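Long-range contact in phage-like element PBSX protein XkdH (Bacillus subtilis, PDB 3F3B), which is of unknown function but, as a member of a phage-barrel family encoded by a defective prophage, probably serves in building the phage-like particle: residues F72-N85 and I88-P100. Residues are numbered along the deposited sequence; the frame is centred on the assembly and turned at random.
Sequences FLVHFPLSADIRVN and IIWENHKYILKLP. With PO4 (phosphate ion), chain B; PO4 (phosphate ion), chain C.
Phe72 holds CG between its backbone N and carbonyl carbon (chi1 33°), and Tyr95 turns its ring anti to its own carbonyl carbon (chi1 -64°); together these rotations bring the edge of Phe72 over the face of Tyr95. The phenylalanine CZ lies above the centre of the tyrosine ring, CE1 of Phe72 is 3.6 Å from CE1 of Tyr95, and the planes meet at 57°, an edge-to-face pair. Trp90 completes the aromatic cluster, its CE3 4.3 Å from CZ of Phe72. Its indole NE1 points out of the cluster to O4 of a phosphate ion (2.8 Å), probably from the crystallisation liquor. Phe52 stacks on Phe72 and meets Trp90 edge-to-face.

Farther along, the ring of Phe76 lies among aliphatic side chains. It is sandwiched between Ile82 CD1, over its ring centre, and Val74 CG1 on the opposite face, while Ile88 CG2 approaches the ring edge. Leu97 CD1 reaches CG2 of Ile82 (3.6 Å), the two side chains crossing at about a right angle. One backbone bond links the end of the loop to the hairpin strand, Asn85 N to Leu97 O (2.8 Å). Val84 CG1 packs 3.2 Å from Lys98 O. In the same loop Arg83 grips Asp81 side-on, NE to OD1 and NH2 to OD2, at the protein surface.

Strand 66-77 and the hairpin 87-97, turning through a type I' turn at Trp90-His93, thus close their apolar faces on the interior of a curled antiparallel sheet, consistent with the small beta-barrel of the phage-barrel clan.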
ATOM      1  N   PHE A  72       6.167  -7.515  -3.456  1.00 23.33           N
ATOM      2  CA  PHE A  72       7.573  -7.339  -3.160  1.00 22.72           C
ATOM      3  C   PHE A  72       7.729  -6.851  -1.745  1.00 22.11           C
ATOM      4  O   PHE A  72       6.811  -6.278  -1.161  1.00 21.19           O
ATOM      5  CB  PHE A  72       8.243  -6.338  -4.112  1.00 25.18           C
ATOM      6  CG  PHE A  72       7.347  -5.222  -4.572  1.00 26.30           C
ATOM      7  CD1 PHE A  72       6.670  -5.313  -5.789  1.00 24.81           C
ATOM      8  CD2 PHE A  72       7.192  -4.073  -3.807  1.00 27.50           C
ATOM      9  CE1 PHE A  72       5.855  -4.275  -6.234  1.00 25.73           C
ATOM     10  CE2 PHE A  72       6.376  -3.028  -4.244  1.00 26.72           C
ATOM     11  CZ  PHE A  72       5.709  -3.131  -5.460  1.00 24.97           C
ATOM     12  N   LEU A  73       8.897  -7.107  -1.186  1.00 19.92           N
ATOM     13  CA  LEU A  73       9.188  -6.666   0.153  1.00 19.63           C
ATOM     14  C   LEU A  73       9.735  -5.256  -0.011  1.00 19.33           C
ATOM     15  O   LEU A  73      10.798  -5.060  -0.616  1.00 20.43           O
ATOM     16  CB  LEU A  73      10.236  -7.581   0.783  1.00 20.06           C
ATOM     17  CG  LEU A  73      10.703  -7.200   2.180  1.00 19.83           C
ATOM     18  CD1 LEU A  73       9.527  -7.232   3.126  1.00 18.04           C
ATOM     19  CD2 LEU A  73      11.792  -8.164   2.635  1.00 19.30           C
ATOM     20  N   VAL A  74       9.006  -4.270   0.505  1.00 17.84           N
ATOM     21  CA  VAL A  74       9.443  -2.887   0.402  1.00 15.92           C
ATOM     22  C   VAL A  74      10.316  -2.484   1.579  1.00 15.75           C
ATOM     23  O   VAL A  74      10.017  -2.832   2.715  1.00 14.44           O
ATOM     24  CB  VAL A  74       8.256  -1.910   0.363  1.00 15.49           C
ATOM     25  CG1 VAL A  74       8.767  -0.525   0.018  1.00 14.62           C
ATOM     26  CG2 VAL A  74       7.216  -2.371  -0.656  1.00 12.86           C
ATOM     27  N   HIS A  75      11.392  -1.753   1.300  1.00 15.43           N
ATOM     28  CA  HIS A  75      12.301  -1.267   2.334  1.00 15.74           C
ATOM     29  C   HIS A  75      12.164   0.252   2.346  1.00 16.29           C
ATOM     30  O   HIS A  75      12.394   0.900   1.325  1.00 15.64           O
ATOM     31  CB  HIS A  75      13.739  -1.656   2.007  1.00 17.22           C
ATOM     32  CG  HIS A  75      13.940  -3.127   1.835  1.00 18.73           C
ATOM     33  ND1 HIS A  75      13.280  -3.857   0.870  1.00 19.75           N
ATOM     34  CD2 HIS A  75      14.730  -4.004   2.498  1.00 16.28           C
ATOM     35  CE1 HIS A  75      13.658  -5.122   0.945  1.00 17.17           C
ATOM     36  NE2 HIS A  75      14.537  -5.237   1.924  1.00 15.15           N
ATOM     37  N   PHE A  76      11.783   0.800   3.498  1.00 16.31           N
ATOM     38  CA  PHE A  76      11.563   2.232   3.677  1.00 16.78           C
ATOM     39  C   PHE A  76      12.493   2.817   4.720  1.00 20.38           C
ATOM     40  O   PHE A  76      12.972   2.109   5.610  1.00 19.54           O
ATOM     41  CB  PHE A  76      10.156   2.500   4.197  1.00 15.37           C
ATOM     42  CG  PHE A  76       9.057   2.247   3.215  1.00 15.15           C
ATOM     43  CD1 PHE A  76       8.808   3.142   2.187  1.00 10.47           C
ATOM     44  CD2 PHE A  76       8.187   1.172   3.396  1.00 14.93           C
ATOM     45  CE1 PHE A  76       7.710   2.982   1.368  1.00 10.87           C
ATOM     46  CE2 PHE A  76       7.080   1.005   2.577  1.00 12.83           C
ATOM     47  CZ  PHE A  76       6.842   1.912   1.563  1.00 12.08           C
ATOM     48  N   PRO A  77      12.730   4.137   4.648  1.00 22.77           N
ATOM     49  CA  PRO A  77      13.602   4.793   5.623  1.00 23.43           C
ATOM     50  C   PRO A  77      12.846   4.712   6.939  1.00 22.99           C
ATOM     51  O   PRO A  77      11.618   4.721   6.944  1.00 23.04           O
ATOM     52  CB  PRO A  77      13.682   6.231   5.117  1.00 23.84           C
ATOM     53  CG  PRO A  77      13.360   6.126   3.658  1.00 24.49           C
ATOM     54  CD  PRO A  77      12.259   5.098   3.638  1.00 23.97           C
ATOM     55  N   LEU A  78      13.570   4.645   8.045  1.00 24.33           N
ATOM     56  CA  LEU A  78      12.946   4.552   9.358  1.00 26.10           C
ATOM     57  C   LEU A  78      12.099   5.790   9.683  1.00 25.18           C
ATOM     58  O   LEU A  78      11.096   5.700  10.393  1.00 25.11           O
ATOM     59  CB  LEU A  78      14.025   4.355  10.429  1.00 28.48           C
ATOM     60  CG  LEU A  78      13.611   3.500  11.627  1.00 29.80           C
ATOM     61  CD1 LEU A  78      13.259   2.100  11.148  1.00 30.96           C
ATOM     62  CD2 LEU A  78      14.748   3.439  12.627  1.00 32.90           C
ATOM     63  N   SER A  79      12.500   6.939   9.153  1.00 24.40           N
ATOM     64  CA  SER A  79      11.780   8.186   9.386  1.00 25.39           C
ATOM     65  C   SER A  79      10.403   8.198   8.725  1.00 25.36           C
ATOM     66  O   SER A  79       9.561   9.040   9.045  1.00 25.95           O
ATOM     67  CB  SER A  79      12.597   9.367   8.862  1.00 26.63           C
ATOM     68  OG  SER A  79      12.799   9.246   7.461  1.00 29.50           O
ATOM     69  N   ALA A  80      10.176   7.274   7.801  1.00 24.23           N
ATOM     70  CA  ALA A  80       8.895   7.198   7.105  1.00 23.75           C
ATOM     71  C   ALA A  80       7.764   6.641   7.983  1.00 23.20           C
ATOM     72  O   ALA A  80       7.987   5.766   8.815  1.00 22.02           O
ATOM     73  CB  ALA A  80       9.046   6.347   5.849  1.00 24.76           C
ATOM     74  N   ASP A  81       6.551   7.159   7.781  1.00 22.66           N
ATOM     75  CA  ASP A  81       5.356   6.730   8.522  1.00 22.94           C
ATOM     76  C   ASP A  81       4.729   5.576   7.740  1.00 21.23           C
ATOM     77  O   ASP A  81       3.992   5.796   6.777  1.00 21.31           O
ATOM     78  CB  ASP A  81       4.356   7.889   8.614  1.00 23.16           C
ATOM     79  CG  ASP A  81       3.164   7.586   9.523  1.00 24.20           C
ATOM     80  OD1 ASP A  81       2.641   6.450   9.514  1.00 25.82           O
ATOM     81  OD2 ASP A  81       2.727   8.509  10.243  1.00 26.21           O
ATOM     82  N   ILE A  82       5.026   4.350   8.154  1.00 20.21           N
ATOM     83  CA  ILE A  82       4.513   3.161   7.478  1.00 18.03           C
ATOM     84  C   ILE A  82       3.463   2.464   8.330  1.00 18.12           C
ATOM     85  O   ILE A  82       3.694   2.188   9.505  1.00 17.09           O
ATOM     86  CB  ILE A  82       5.650   2.155   7.193  1.00 17.71           C
ATOM     87  CG1 ILE A  82       6.793   2.849   6.432  1.00 17.64           C
ATOM     88  CG2 ILE A  82       5.107   0.964   6.432  1.00 15.47           C
ATOM     89  CD1 ILE A  82       6.398   3.469   5.111  1.00 16.52           C
ATOM     90  N   ARG A  83       2.313   2.182   7.729  1.00 18.73           N
ATOM     91  CA  ARG A  83       1.216   1.519   8.429  1.00 19.21           C
ATOM     92  C   ARG A  83       0.661   0.406   7.554  1.00 20.48           C
ATOM     93  O   ARG A  83       0.626   0.531   6.340  1.00 20.98           O
ATOM     94  CB  ARG A  83       0.096   2.518   8.726  1.00 17.11           C
ATOM     95  CG  ARG A  83       0.546   3.763   9.448  1.00 17.55           C
ATOM     96  CD  ARG A  83      -0.589   4.769   9.546  1.00 16.50           C
ATOM     97  NE  ARG A  83      -0.091   6.088   9.914  1.00 16.72           N
ATOM     98  CZ  ARG A  83      -0.845   7.177  10.011  1.00 16.73           C
ATOM     99  NH1 ARG A  83      -2.147   7.110   9.770  1.00 17.98           N
ATOM    100  NH2 ARG A  83      -0.291   8.341  10.331  1.00 17.82           N
ATOM    101  N   VAL A  84       0.223  -0.690   8.159  1.00 24.06           N
ATOM    102  CA  VAL A  84      -0.324  -1.764   7.350  1.00 24.21           C
ATOM    103  C   VAL A  84      -1.658  -1.296   6.769  1.00 22.06           C
ATOM    104  O   VAL A  84      -2.358  -0.468   7.361  1.00 19.06           O
ATOM    105  CB  VAL A  84      -0.492  -3.069   8.166  1.00 27.02           C
ATOM    106  CG1 VAL A  84      -1.305  -4.078   7.386  1.00 26.26           C
ATOM    107  CG2 VAL A  84       0.882  -3.658   8.467  1.00 28.05           C
ATOM    108  N   ASN A  85      -1.978  -1.819   5.591  1.00 20.21           N
ATOM    109  CA  ASN A  85      -3.186  -1.468   4.868  1.00 18.94           C
ATOM    110  C   ASN A  85      -2.970  -0.126   4.191  1.00 18.02           C
ATOM    111  O   ASN A  85      -3.906   0.475   3.661  1.00 18.00           O
ATOM    112  CB  ASN A  85      -4.396  -1.432   5.798  1.00 20.86           C
ATOM    113  CG  ASN A  85      -4.748  -2.802   6.330  1.00 22.41           C
ATOM    114  OD1 ASN A  85      -4.942  -3.745   5.566  1.00 20.46           O
ATOM    115  ND2 ASN A  85      -4.827  -2.923   7.650  1.00 26.57           N
ATOM    116  N   ILE A  88       0.132   2.242  -1.481  1.00 16.94           N
ATOM    117  CA  ILE A  88       1.266   2.945  -2.053  1.00 18.39           C
ATOM    118  C   ILE A  88       1.116   2.931  -3.565  1.00 20.67           C
ATOM    119  O   ILE A  88       0.665   1.943  -4.151  1.00 19.48           O
ATOM    120  CB  ILE A  88       2.628   2.311  -1.663  1.00 17.69           C
ATOM    121  CG1 ILE A  88       2.820   0.977  -2.390  1.00 17.00           C
ATOM    122  CG2 ILE A  88       2.706   2.133  -0.148  1.00 16.62           C
ATOM    123  CD1 ILE A  88       4.222   0.406  -2.263  1.00 14.13           C
ATOM    124  N   ILE A  89       1.475   4.049  -4.186  1.00 22.31           N
ATOM    125  CA  ILE A  89       1.394   4.193  -5.628  1.00 22.55           C
ATOM    126  C   ILE A  89       2.815   4.264  -6.178  1.00 24.56           C
ATOM    127  O   ILE A  89       3.563   5.193  -5.864  1.00 24.60           O
ATOM    128  CB  ILE A  89       0.670   5.491  -6.023  1.00 23.34           C
ATOM    129  CG1 ILE A  89      -0.692   5.588  -5.318  1.00 22.31           C
ATOM    130  CG2 ILE A  89       0.533   5.556  -7.537  1.00 23.88           C
ATOM    131  CD1 ILE A  89      -1.754   4.661  -5.844  1.00 20.57           C
ATOM    132  N   TRP A  90       3.187   3.272  -6.981  1.00 25.37           N
ATOM    133  CA  TRP A  90       4.505   3.229  -7.594  1.00 26.51           C
ATOM    134  C   TRP A  90       4.298   3.032  -9.085  1.00 29.22           C
ATOM    135  O   TRP A  90       3.706   2.038  -9.510  1.00 29.49           O
ATOM    136  CB  TRP A  90       5.330   2.078  -7.029  1.00 26.98           C
ATOM    137  CG  TRP A  90       6.579   1.810  -7.818  1.00 28.81           C
ATOM    138  CD1 TRP A  90       7.662   2.635  -7.953  1.00 28.61           C
ATOM    139  CD2 TRP A  90       6.856   0.650  -8.612  1.00 28.12           C
ATOM    140  NE1 TRP A  90       8.597   2.059  -8.783  1.00 28.87           N
ATOM    141  CE2 TRP A  90       8.127   0.841  -9.204  1.00 29.20           C
ATOM    142  CE3 TRP A  90       6.152  -0.534  -8.883  1.00 28.28           C
ATOM    143  CZ2 TRP A  90       8.711  -0.107 -10.053  1.00 29.12           C
ATOM    144  CZ3 TRP A  90       6.732  -1.479  -9.727  1.00 28.55           C
ATOM    145  CH2 TRP A  90       8.002  -1.257 -10.303  1.00 30.22           C
ATOM    146  N   GLU A  91       4.770   3.995  -9.872  1.00 30.34           N
ATOM    147  CA  GLU A  91       4.637   3.953 -11.325  1.00 32.02           C
ATOM    148  C   GLU A  91       3.206   3.711 -11.783  1.00 32.52           C
ATOM    149  O   GLU A  91       2.939   2.859 -12.629  1.00 33.29           O
ATOM    150  CB  GLU A  91       5.571   2.889 -11.906  1.00 33.25           C
ATOM    151  CG  GLU A  91       7.029   3.322 -11.918  1.00 35.91           C
ATOM    152  CD  GLU A  91       7.954   2.251 -12.449  1.00 38.76           C
ATOM    153  OE1 GLU A  91       9.153   2.551 -12.652  1.00 38.70           O
ATOM    154  OE2 GLU A  91       7.484   1.105 -12.657  1.00 41.03           O
ATOM    155  N   ASN A  92       2.286   4.472 -11.205  1.00 33.01           N
ATOM    156  CA  ASN A  92       0.872   4.385 -11.545  1.00 34.22           C
ATOM    157  C   ASN A  92       0.128   3.131 -11.119  1.00 33.17           C
ATOM    158  O   ASN A  92      -1.005   2.915 -11.544  1.00 33.86           O
ATOM    159  CB  ASN A  92       0.676   4.586 -13.047  1.00 36.45           C
ATOM    160  CG  ASN A  92       1.155   5.935 -13.514  1.00 38.14           C
ATOM    161  OD1 ASN A  92       0.787   6.965 -12.947  1.00 37.61           O
ATOM    162  ND2 ASN A  92       1.981   5.942 -14.559  1.00 38.61           N
ATOM    163  N   HIS A  93       0.741   2.289 -10.305  1.00 32.25           N
ATOM    164  CA  HIS A  93       0.021   1.106  -9.860  1.00 32.67           C
ATOM    165  C   HIS A  93      -0.193   1.143  -8.358  1.00 29.98           C
ATOM    166  O   HIS A  93       0.622   1.694  -7.614  1.00 27.79           O
ATOM    167  CB  HIS A  93       0.751  -0.177 -10.257  1.00 37.20           C
ATOM    168  CG  HIS A  93       0.679  -0.477 -11.722  1.00 42.99           C
ATOM    169  ND1 HIS A  93       1.609  -0.008 -12.626  1.00 44.43           N
ATOM    170  CD2 HIS A  93      -0.223  -1.186 -12.441  1.00 45.27           C
ATOM    171  CE1 HIS A  93       1.283  -0.418 -13.839  1.00 45.94           C
ATOM    172  NE2 HIS A  93       0.177  -1.135 -13.755  1.00 46.45           N
ATOM    173  N   LYS A  94      -1.307   0.560  -7.930  1.00 27.98           N
ATOM    174  CA  LYS A  94      -1.681   0.504  -6.525  1.00 27.17           C
ATOM    175  C   LYS A  94      -1.175  -0.758  -5.822  1.00 26.40           C
ATOM    176  O   LYS A  94      -1.208  -1.857  -6.377  1.00 26.92           O
ATOM    177  CB  LYS A  94      -3.203   0.586  -6.405  1.00 27.44           C
ATOM    178  CG  LYS A  94      -3.782   1.889  -6.953  1.00 31.74           C
ATOM    179  CD  LYS A  94      -5.299   1.927  -6.872  1.00 32.97           C
ATOM    180  CE  LYS A  94      -5.827   3.295  -7.292  1.00 37.65           C
ATOM    181  NZ  LYS A  94      -7.316   3.401  -7.204  1.00 39.83           N
ATOM    182  N   TYR A  95      -0.703  -0.587  -4.593  1.00 24.77           N
ATOM    183  CA  TYR A  95      -0.209  -1.700  -3.790  1.00 23.40           C
ATOM    184  C   TYR A  95      -0.693  -1.483  -2.365  1.00 22.66           C
ATOM    185  O   TYR A  95      -0.836  -0.340  -1.914  1.00 21.42           O
ATOM    186  CB  TYR A  95       1.322  -1.744  -3.807  1.00 22.46           C
ATOM    187  CG  TYR A  95       1.895  -2.017  -5.170  1.00 24.32           C
ATOM    188  CD1 TYR A  95       1.984  -3.319  -5.658  1.00 26.10           C
ATOM    189  CD2 TYR A  95       2.282  -0.973  -6.004  1.00 24.14           C
ATOM    190  CE1 TYR A  95       2.438  -3.574  -6.946  1.00 26.96           C
ATOM    191  CE2 TYR A  95       2.738  -1.216  -7.301  1.00 26.51           C
ATOM    192  CZ  TYR A  95       2.811  -2.520  -7.765  1.00 27.79           C
ATOM    193  OH  TYR A  95       3.233  -2.768  -9.053  1.00 28.55           O
ATOM    194  N   ILE A  96      -0.968  -2.575  -1.665  1.00 20.91           N
ATOM    195  CA  ILE A  96      -1.406  -2.481  -0.284  1.00 20.29           C
ATOM    196  C   ILE A  96      -0.384  -3.194   0.580  1.00 21.13           C
ATOM    197  O   ILE A  96       0.080  -4.270   0.217  1.00 19.48           O
ATOM    198  CB  ILE A  96      -2.773  -3.157  -0.066  1.00 18.35           C
ATOM    199  CG1 ILE A  96      -3.799  -2.582  -1.043  1.00 17.89           C
ATOM    200  CG2 ILE A  96      -3.242  -2.926   1.375  1.00 18.58           C
ATOM    201  CD1 ILE A  96      -3.903  -1.062  -0.984  1.00 16.24           C
ATOM    202  N   LEU A  97      -0.017  -2.587   1.705  1.00 21.05           N
ATOM    203  CA  LEU A  97       0.932  -3.219   2.618  1.00 22.89           C
ATOM    204  C   LEU A  97       0.137  -4.276   3.388  1.00 25.28           C
ATOM    205  O   LEU A  97      -0.785  -3.952   4.125  1.00 24.83           O
ATOM    206  CB  LEU A  97       1.534  -2.171   3.557  1.00 19.42           C
ATOM    207  CG  LEU A  97       2.098  -0.961   2.800  1.00 17.03           C
ATOM    208  CD1 LEU A  97       2.898  -0.092   3.750  1.00 12.97           C
ATOM    209  CD2 LEU A  97       2.980  -1.419   1.639  1.00 13.78           C
ATOM    210  N   LYS A  98       0.495  -5.545   3.212  1.00 30.03           N
ATOM    211  CA  LYS A  98      -0.251  -6.625   3.848  1.00 35.57           C
ATOM    212  C   LYS A  98       0.306  -7.172   5.143  1.00 36.59           C
ATOM    213  O   LYS A  98      -0.104  -6.761   6.229  1.00 36.93           O
ATOM    214  CB  LYS A  98      -0.436  -7.782   2.862  1.00 37.64           C
ATOM    215  CG  LYS A  98      -0.919  -7.339   1.481  1.00 41.43           C
ATOM    216  CD  LYS A  98      -2.175  -6.476   1.548  1.00 44.03           C
ATOM    217  CE  LYS A  98      -3.402  -7.273   1.969  1.00 46.21           C
ATOM    218  NZ  LYS A  98      -4.632  -6.429   1.979  1.00 47.20           N
ATOM    219  N   LEU A  99       1.219  -8.128   5.032  1.00 38.45           N
ATOM    220  CA  LEU A  99       1.806  -8.734   6.218  1.00 38.61           C
ATOM    221  C   LEU A  99       2.362  -7.648   7.131  1.00 37.74           C
ATOM    222  O   LEU A  99       2.522  -6.496   6.710  1.00 36.99           O
ATOM    223  CB  LEU A  99       2.910  -9.720   5.818  1.00 39.80           C
ATOM    224  CG  LEU A  99       2.450 -10.968   5.054  1.00 41.62           C
ATOM    225  CD1 LEU A  99       1.260 -11.592   5.788  1.00 41.21           C
ATOM    226  CD2 LEU A  99       2.055 -10.606   3.630  1.00 42.42           C
ATOM    227  N   PRO A 100       2.646  -7.995   8.399  1.00 34.53           N
ATOM    228  CA  PRO A 100       3.187  -7.056   9.385  1.00 32.45           C
ATOM    229  C   PRO A 100       4.502  -6.467   8.910  1.00 31.05           C
ATOM    230  O   PRO A 100       5.205  -7.083   8.104  1.00 30.30           O
ATOM    231  CB  PRO A 100       3.379  -7.930  10.620  1.00 32.25           C
ATOM    232  CG  PRO A 100       2.304  -8.934  10.483  1.00 34.14           C
ATOM    233  CD  PRO A 100       2.383  -9.300   9.024  1.00 34.65           C
TER
HETATM  234  P   PO4 B 127      10.619   4.885 -10.054  1.00 61.11           P
HETATM  235  O1  PO4 B 127       9.548   5.099 -11.065  1.00 60.18           O
HETATM  236  O2  PO4 B 127      11.893   5.469 -10.547  1.00 62.31           O
HETATM  237  O3  PO4 B 127      10.234   5.540  -8.781  1.00 59.64           O
HETATM  238  O4  PO4 B 127      10.801   3.430  -9.828  1.00 60.50           O
HETATM  239  P   PO4 C 128      -3.742  -1.817  -9.895  1.00 88.28           P
HETATM  240  O1  PO4 C 128      -4.976  -1.689  -9.077  1.00 87.51           O
HETATM  241  O2  PO4 C 128      -3.180  -0.468 -10.159  1.00 86.69           O
HETATM  242  O3  PO4 C 128      -2.743  -2.636  -9.159  1.00 87.67           O
HETATM  243  O4  PO4 C 128      -4.071  -2.479 -11.186  1.00 87.84           O